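Local coordinates for protein putative adhesin (Parabacteroides distasonis, PDB 3LJY) that is a putative lipoprotein adhesin that probably takes part in cell attachment, its head domain built as a parallel beta-helix, at residues Ser104-Asp109 with Glu125-Gly130; Leu210-Val215 with Gly236-Val241. All blocks are in the same frame, centred on the assembly; numbering follows the deposited sequence.

Contact 1: residues Ser104-Asp109 with Glu125-Gly130; sequences SPLTGD and ETVTVG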
ATOM      1  N   SER A 104     -13.262   0.641   2.472  1.00 47.11           N
ATOM      2  CA  SER A 104     -14.353  -0.046   1.806  1.00 45.98           C
ATOM      3  C   SER A 104     -13.759  -1.205   1.027  1.00 45.68           C
ATOM      4  O   SER A 104     -12.566  -1.254   0.829  1.00 45.14           O
ATOM      5  CB  SER A 104     -15.000   0.878   0.803  1.00 46.42           C
ATOM      6  OG  SER A 104     -14.053   1.162  -0.213  1.00 43.29           O
ATOM      7  N   PRO A 105     -14.607  -2.142   0.563  1.00 45.59           N
ATOM      8  CA  PRO A 105     -14.157  -3.009  -0.495  1.00 45.36           C
ATOM      9  C   PRO A 105     -13.610  -2.175  -1.636  1.00 45.95           C
ATOM     10  O   PRO A 105     -14.002  -1.009  -1.789  1.00 46.63           O
ATOM     11  CB  PRO A 105     -15.434  -3.719  -0.913  1.00 45.94           C
ATOM     12  CG  PRO A 105     -16.296  -3.700   0.284  1.00 45.20           C
ATOM     13  CD  PRO A 105     -15.996  -2.438   0.972  1.00 45.56           C
ATOM     14  N   LEU A 106     -12.669  -2.738  -2.386  1.00 45.81           N
ATOM     15  CA  LEU A 106     -12.143  -2.102  -3.596  1.00 46.27           C
ATOM     16  C   LEU A 106     -12.284  -3.074  -4.764  1.00 46.61           C
ATOM     17  O   LEU A 106     -11.787  -4.187  -4.699  1.00 47.03           O
ATOM     18  CB  LEU A 106     -10.685  -1.678  -3.393  1.00 45.77           C
ATOM     19  CG  LEU A 106      -9.991  -0.895  -4.533  1.00 46.64           C
ATOM     20  CD1 LEU A 106     -10.553   0.489  -4.736  1.00 43.36           C
ATOM     21  CD2 LEU A 106      -8.484  -0.785  -4.266  1.00 44.03           C
ATOM     22  N   THR A 107     -12.998  -2.665  -5.812  1.00 48.17           N
ATOM     23  CA  THR A 107     -13.141  -3.461  -7.038  1.00 48.85           C
ATOM     24  C   THR A 107     -12.612  -2.678  -8.237  1.00 48.09           C
ATOM     25  O   THR A 107     -12.684  -1.451  -8.259  1.00 50.00           O
ATOM     26  CB  THR A 107     -14.635  -3.833  -7.318  1.00 50.22           C
ATOM     27  OG1 THR A 107     -15.175  -4.514  -6.184  1.00 55.56           O
ATOM     28  CG2 THR A 107     -14.782  -4.770  -8.543  1.00 50.79           C
ATOM     29  N   GLY A 108     -12.116  -3.384  -9.250  1.00 47.65           N
ATOM     30  CA  GLY A 108     -11.694  -2.751 -10.494  1.00 46.60           C
ATOM     31  C   GLY A 108     -10.658  -3.518 -11.272  1.00 46.83           C
ATOM     32  O   GLY A 108     -10.370  -4.674 -10.986  1.00 48.22           O
ATOM     33  N   ASP A 109     -10.099  -2.879 -12.287  1.00 46.10           N
ATOM     34  CA  ASP A 109      -9.207  -3.557 -13.233  1.00 45.61           C
ATOM     35  C   ASP A 109      -7.820  -3.734 -12.634  1.00 47.10           C
ATOM     36  O   ASP A 109      -7.361  -4.840 -12.441  1.00 46.46           O
ATOM     37  CB  ASP A 109      -9.151  -2.738 -14.542  1.00 45.05           C
ATOM     38  CG  ASP A 109      -8.113  -3.218 -15.532  1.00 46.35           C
ATOM     39  OD1 ASP A 109      -7.686  -4.385 -15.489  1.00 50.67           O
ATOM     40  OD2 ASP A 109      -7.742  -2.403 -16.391  1.00 45.29           O
ATOM     41  N   GLU A 125     -10.629  -3.957   3.575  1.00 49.03           N
ATOM     42  CA  GLU A 125     -11.721  -4.818   3.094  1.00 48.63           C
ATOM     43  C   GLU A 125     -11.305  -5.485   1.790  1.00 46.99           C
ATOM     44  O   GLU A 125     -10.271  -5.141   1.200  1.00 47.25           O
ATOM     45  CB  GLU A 125     -13.009  -4.009   2.857  1.00 48.23           C
ATOM     46  CG  GLU A 125     -13.464  -3.144   4.015  1.00 52.68           C
ATOM     47  CD  GLU A 125     -13.824  -3.940   5.281  1.00 57.05           C
ATOM     48  OE1 GLU A 125     -14.250  -5.115   5.175  1.00 59.13           O
ATOM     49  OE2 GLU A 125     -13.656  -3.383   6.396  1.00 64.15           O
ATOM     50  N   THR A 126     -12.144  -6.395   1.316  1.00 45.32           N
ATOM     51  CA  THR A 126     -11.797  -7.240   0.179  1.00 46.10           C
ATOM     52  C   THR A 126     -11.457  -6.389  -1.043  1.00 46.34           C
ATOM     53  O   THR A 126     -12.239  -5.523  -1.440  1.00 47.60           O
ATOM     54  CB  THR A 126     -12.943  -8.229  -0.129  1.00 46.70           C
ATOM     55  OG1 THR A 126     -13.321  -8.864   1.088  1.00 46.62           O
ATOM     56  CG2 THR A 126     -12.533  -9.332  -1.154  1.00 42.84           C
ATOM     57  N   VAL A 127     -10.278  -6.652  -1.611  1.00 45.34           N
ATOM     58  CA  VAL A 127      -9.820  -6.052  -2.869  1.00 43.62           C
ATOM     59  C   VAL A 127     -10.021  -7.069  -3.972  1.00 43.61           C
ATOM     60  O   VAL A 127      -9.323  -8.080  -4.012  1.00 45.94           O
ATOM     61  CB  VAL A 127      -8.331  -5.612  -2.802  1.00 43.07           C
ATOM     62  CG1 VAL A 127      -7.851  -5.053  -4.144  1.00 40.27           C
ATOM     63  CG2 VAL A 127      -8.139  -4.525  -1.709  1.00 41.37           C
ATOM     64  N   THR A 128     -10.983  -6.813  -4.861  1.00 43.47           N
ATOM     65  CA  THR A 128     -11.282  -7.711  -5.989  1.00 43.42           C
ATOM     66  C   THR A 128     -10.844  -7.043  -7.285  1.00 43.60           C
ATOM     67  O   THR A 128     -11.536  -6.211  -7.805  1.00 44.95           O
ATOM     68  CB  THR A 128     -12.763  -8.065  -6.055  1.00 44.18           C
ATOM     69  OG1 THR A 128     -13.165  -8.610  -4.794  1.00 46.20           O
ATOM     70  CG2 THR A 128     -13.062  -9.090  -7.201  1.00 39.63           C
ATOM     71  N   VAL A 129      -9.665  -7.383  -7.791  1.00 43.54           N
ATOM     72  CA  VAL A 129      -9.123  -6.658  -8.938  1.00 42.54           C
ATOM     73  C   VAL A 129      -8.501  -7.618  -9.936  1.00 43.52           C
ATOM     74  O   VAL A 129      -8.217  -8.760  -9.610  1.00 47.32           O
ATOM     75  CB  VAL A 129      -8.119  -5.528  -8.526  1.00 41.54           C
ATOM     76  CG1 VAL A 129      -8.815  -4.468  -7.581  1.00 40.65           C
ATOM     77  CG2 VAL A 129      -6.925  -6.084  -7.873  1.00 36.16           C
ATOM     78  N   GLY A 130      -8.311  -7.177 -11.170  1.00 43.14           N
ATOM     79  CA  GLY A 130      -7.528  -7.956 -12.099  1.00 42.03           C
ATOM     80  C   GLY A 130      -6.105  -8.025 -11.594  1.00 43.21           C
ATOM     81  O   GLY A 130      -5.551  -9.100 -11.445  1.00 44.38           O
TER
HETATM   82  O   HOH W   1     -10.108  -2.415   1.111  1.00 28.40           O
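Ser-104 opens the contact with its backbone: its carbonyl O is joined through a water to Glu-125 N, while Glu-125 CB sits 3.4 Å from Ser-104 C. The serine OG turns back to its own chain, bonding to Pro-105 O from above that carbonyl plane, and also reaches Gln-37 N. Pro-105 and Glu-125 then run abreast, with the ring's CD 3.9 Å from Glu-125 CB. The glutamate bends at chi2 (-63°), leading its carboxylate away from this packing.

At Leu-106 regular pairing begins. Leu-106 N donates to Thr-126 O (3.0 Å), and Leu-106 O accepts Thr-128 N (2.8 Å). On the buried face, Leu-106 CB meets Val-127 CG2 at 4.2 Å. Thr-107 belongs to the outward face beside Thr-128; its CG2, anti to the backbone N, rests 3.6 Å from Thr-128 O, and its N is taken by Gln-37 OE1. Gly-108 N donates to Thr-128 O, and Gly-108 O accepts Gly-130 N at 3.2 Å, with Val-129 CB close to the same acceptor. At Asp-109 the chain turns a corner, its O adding a weak bond to Gly-130 N.

Bridging in parallel and in register, the two segments meet as neighbouring coils of a parallel beta-helix do, consistent with the right-handed helix of pectate-lyase-like proteins.

Contact 2: residues Leu210-Val215 with Gly236-Val241; sequences LKANVV and GTVEEV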
ATOM      1  N   LEU A 210       5.821 -23.361  -7.803  1.00 45.59           N
ATOM      2  CA  LEU A 210       6.629 -22.277  -7.212  1.00 45.68           C
ATOM      3  C   LEU A 210       7.988 -22.192  -7.891  1.00 45.71           C
ATOM      4  O   LEU A 210       8.703 -23.173  -7.990  1.00 44.13           O
ATOM      5  CB  LEU A 210       6.792 -22.461  -5.680  1.00 45.61           C
ATOM      6  CG  LEU A 210       7.776 -21.540  -4.930  1.00 44.16           C
ATOM      7  CD1 LEU A 210       7.301 -20.087  -4.931  1.00 38.77           C
ATOM      8  CD2 LEU A 210       8.023 -22.077  -3.522  1.00 40.82           C
ATOM      9  N   LYS A 211       8.324 -20.998  -8.354  1.00 47.03           N
ATOM     10  CA  LYS A 211       9.641 -20.703  -8.903  1.00 47.91           C
ATOM     11  C   LYS A 211      10.408 -19.811  -7.873  1.00 46.66           C
ATOM     12  O   LYS A 211      10.109 -18.646  -7.723  1.00 46.52           O
ATOM     13  CB  LYS A 211       9.425 -20.004 -10.239  1.00 48.55           C
ATOM     14  CG  LYS A 211      10.607 -19.987 -11.144  1.00 53.59           C
ATOM     15  CD  LYS A 211      10.561 -18.792 -12.104  1.00 55.67           C
ATOM     16  CE  LYS A 211      11.829 -18.720 -12.907  1.00 57.53           C
ATOM     17  NZ  LYS A 211      12.958 -18.313 -12.032  1.00 59.15           N
ATOM     18  N   ALA A 212      11.349 -20.395  -7.137  1.00 45.18           N
ATOM     19  CA  ALA A 212      12.025 -19.741  -6.003  1.00 45.78           C
ATOM     20  C   ALA A 212      13.520 -19.408  -6.299  1.00 45.24           C
ATOM     21  O   ALA A 212      14.304 -20.276  -6.670  1.00 46.67           O
ATOM     22  CB  ALA A 212      11.929 -20.644  -4.749  1.00 45.30           C
ATOM     23  N   ASN A 213      13.901 -18.155  -6.113  1.00 44.78           N
ATOM     24  CA  ASN A 213      15.250 -17.674  -6.409  1.00 44.50           C
ATOM     25  C   ASN A 213      15.821 -16.932  -5.220  1.00 43.89           C
ATOM     26  O   ASN A 213      15.232 -15.938  -4.759  1.00 43.19           O
ATOM     27  CB  ASN A 213      15.150 -16.629  -7.508  1.00 46.70           C
ATOM     28  CG  ASN A 213      15.965 -16.929  -8.663  1.00 53.08           C
ATOM     29  OD1 ASN A 213      17.183 -16.642  -8.691  1.00 62.71           O
ATOM     30  ND2 ASN A 213      15.314 -17.514  -9.685  1.00 62.09           N
ATOM     31  N   VAL A 214      16.957 -17.385  -4.715  1.00 42.93           N
ATOM     32  CA  VAL A 214      17.632 -16.672  -3.652  1.00 41.97           C
ATOM     33  C   VAL A 214      19.049 -16.385  -4.096  1.00 42.15           C
ATOM     34  O   VAL A 214      19.719 -17.262  -4.596  1.00 39.86           O
ATOM     35  CB  VAL A 214      17.548 -17.465  -2.317  1.00 40.73           C
ATOM     36  CG1 VAL A 214      18.265 -16.730  -1.193  1.00 40.72           C
ATOM     37  CG2 VAL A 214      16.117 -17.683  -1.938  1.00 40.33           C
ATOM     38  N   VAL A 215      19.469 -15.129  -3.964  1.00 44.49           N
ATOM     39  CA  VAL A 215      20.864 -14.733  -4.176  1.00 43.78           C
ATOM     40  C   VAL A 215      21.316 -14.077  -2.896  1.00 43.96           C
ATOM     41  O   VAL A 215      20.863 -12.988  -2.574  1.00 44.74           O
ATOM     42  CB  VAL A 215      21.033 -13.711  -5.316  1.00 45.20           C
ATOM     43  CG1 VAL A 215      22.549 -13.422  -5.538  1.00 40.67           C
ATOM     44  CG2 VAL A 215      20.313 -14.207  -6.593  1.00 44.50           C
ATOM     45  N   GLY A 236      21.706 -18.541   1.666  1.00 45.87           N
ATOM     46  CA  GLY A 236      20.281 -18.492   1.942  1.00 46.06           C
ATOM     47  C   GLY A 236      19.523 -19.811   1.778  1.00 45.55           C
ATOM     48  O   GLY A 236      20.074 -20.822   1.367  1.00 44.88           O
ATOM     49  N   THR A 237      18.229 -19.799   2.083  1.00 45.51           N
ATOM     50  CA  THR A 237      17.458 -21.032   2.084  1.00 44.91           C
ATOM     51  C   THR A 237      16.064 -20.880   1.488  1.00 44.51           C
ATOM     52  O   THR A 237      15.478 -19.818   1.502  1.00 43.46           O
ATOM     53  CB  THR A 237      17.271 -21.640   3.518  1.00 45.74           C
ATOM     54  OG1 THR A 237      16.259 -20.916   4.211  1.00 48.96           O
ATOM     55  CG2 THR A 237      18.565 -21.646   4.354  1.00 44.63           C
ATOM     56  N   VAL A 238      15.539 -21.990   0.985  1.00 45.07           N
ATOM     57  CA  VAL A 238      14.164 -22.106   0.502  1.00 44.06           C
ATOM     58  C   VAL A 238      13.582 -23.369   1.124  1.00 46.90           C
ATOM     59  O   VAL A 238      13.936 -24.450   0.734  1.00 46.90           O
ATOM     60  CB  VAL A 238      14.077 -22.257  -1.032  1.00 41.19           C
ATOM     61  CG1 VAL A 238      12.632 -22.490  -1.477  1.00 40.19           C
ATOM     62  CG2 VAL A 238      14.677 -21.055  -1.747  1.00 37.06           C
ATOM     63  N   GLU A 239      12.672 -23.242   2.078  1.00 50.48           N
ATOM     64  CA  GLU A 239      12.193 -24.403   2.845  1.00 53.73           C
ATOM     65  C   GLU A 239      10.689 -24.452   3.012  1.00 55.10           C
ATOM     66  O   GLU A 239      10.057 -23.449   3.263  1.00 54.95           O
ATOM     67  CB  GLU A 239      12.789 -24.408   4.253  1.00 54.17           C
ATOM     68  CG  GLU A 239      14.275 -24.669   4.334  1.00 57.30           C
ATOM     69  CD  GLU A 239      14.830 -24.492   5.756  1.00 60.11           C
ATOM     70  OE1 GLU A 239      14.013 -24.200   6.657  1.00 63.29           O
ATOM     71  OE2 GLU A 239      16.074 -24.653   5.981  1.00 64.38           O
ATOM     72  N   GLU A 240      10.129 -25.646   2.918  1.00 57.80           N
ATOM     73  CA  GLU A 240       8.697 -25.846   3.091  1.00 60.27           C
ATOM     74  C   GLU A 240       8.289 -25.810   4.561  1.00 62.05           C
ATOM     75  O   GLU A 240       8.959 -26.371   5.411  1.00 62.39           O
ATOM     76  CB  GLU A 240       8.290 -27.179   2.494  1.00 60.31           C
ATOM     77  CG  GLU A 240       6.825 -27.476   2.610  1.00 62.39           C
ATOM     78  CD  GLU A 240       6.423 -28.711   1.846  1.00 62.79           C
ATOM     79  OE1 GLU A 240       7.296 -29.575   1.601  1.00 63.83           O
ATOM     80  OE2 GLU A 240       5.223 -28.816   1.500  1.00 64.71           O
ATOM     81  N   VAL A 241       7.172 -25.157   4.852  1.00 64.44           N
ATOM     82  CA  VAL A 241       6.657 -25.034   6.218  1.00 66.52           C
ATOM     83  C   VAL A 241       5.421 -25.941   6.422  1.00 68.63           C
ATOM     84  O   VAL A 241       4.685 -26.205   5.467  1.00 68.38           O
ATOM     85  CB  VAL A 241       6.293 -23.555   6.523  1.00 65.10           C
ATOM     86  CG1 VAL A 241       5.285 -23.447   7.657  1.00 66.14           C
ATOM     87  CG2 VAL A 241       7.544 -22.760   6.852  1.00 64.29           C
TER
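Val-214 CG2 stands over one face of the Thr-237 carbonyl, 4.1 Å from Thr-237 O and well out of the plane of the peptide group that carries it. That peptide is the one flat group touched across this contact; no aromatic ring takes part, nothing from 210-215 reaches the edge of the carbonyl, and the rest is methyl against methyl, apart from one methyl against the Gly-236 backbone.

The same Val-214 methyl also meets Val-238 CG2 at 3.7 Å, the two valines overlapping alongside and running antiparallel. Its other branch, CG1, placed anti to the backbone N (chi1 180°), reaches instead to the bare backbone of Gly-236, 4.1 Å from its CA. Val-238 uses both branches too: CG1 packs on Ala-212 CB at 3.8 Å, while CG2, anti to its own carbonyl carbon, touches both Val-214 CG2 and, at 4.1 Å, Ala-212 CB. One valine therefore spans two inward-pointing residues that alternate along strand 210-215.

No hydrogen bond links the segments. Their axes come within 7.7 Å at 145°, a spacing that suits side chains meeting between two sheet faces rather than backbones pairing in one sheet.

Strand 210-215 runs between 192-196 and 227-233 in one sheet, whereas 237-240 pairs with 219-223 in another, so opposed faces meet inside the parallel beta-helix, consistent with the family fold. Ile-220 touches both Ala-212 and Val-214, and Gln-230 and Ile-232 touch Val-238: neighbouring strands of both sheets complete this buried packing near the C-terminal end.

Overall arrangement
Coming from the N terminus, the chain reaches contact 1 first. Pairing of 104-109 with 125-130 closes a loop holding strands 110-115 and 120-123, one circuit of the solenoid, and pairs 106-107 with 127-129, the first two strands of a short four-stranded parallel sheet. Several further coils follow before contact 2 opens at 210-215; the return to 236-241 encloses strands 219-223 and 227-233. The two loops are in series, neither nested nor crossed, with centres 30 Å apart and nearest atoms about 18 Å apart. They also tie in different ways: contact 1 binds coil to coil along the stack, while contact 2 brings two sheets together across the interior near the C terminus.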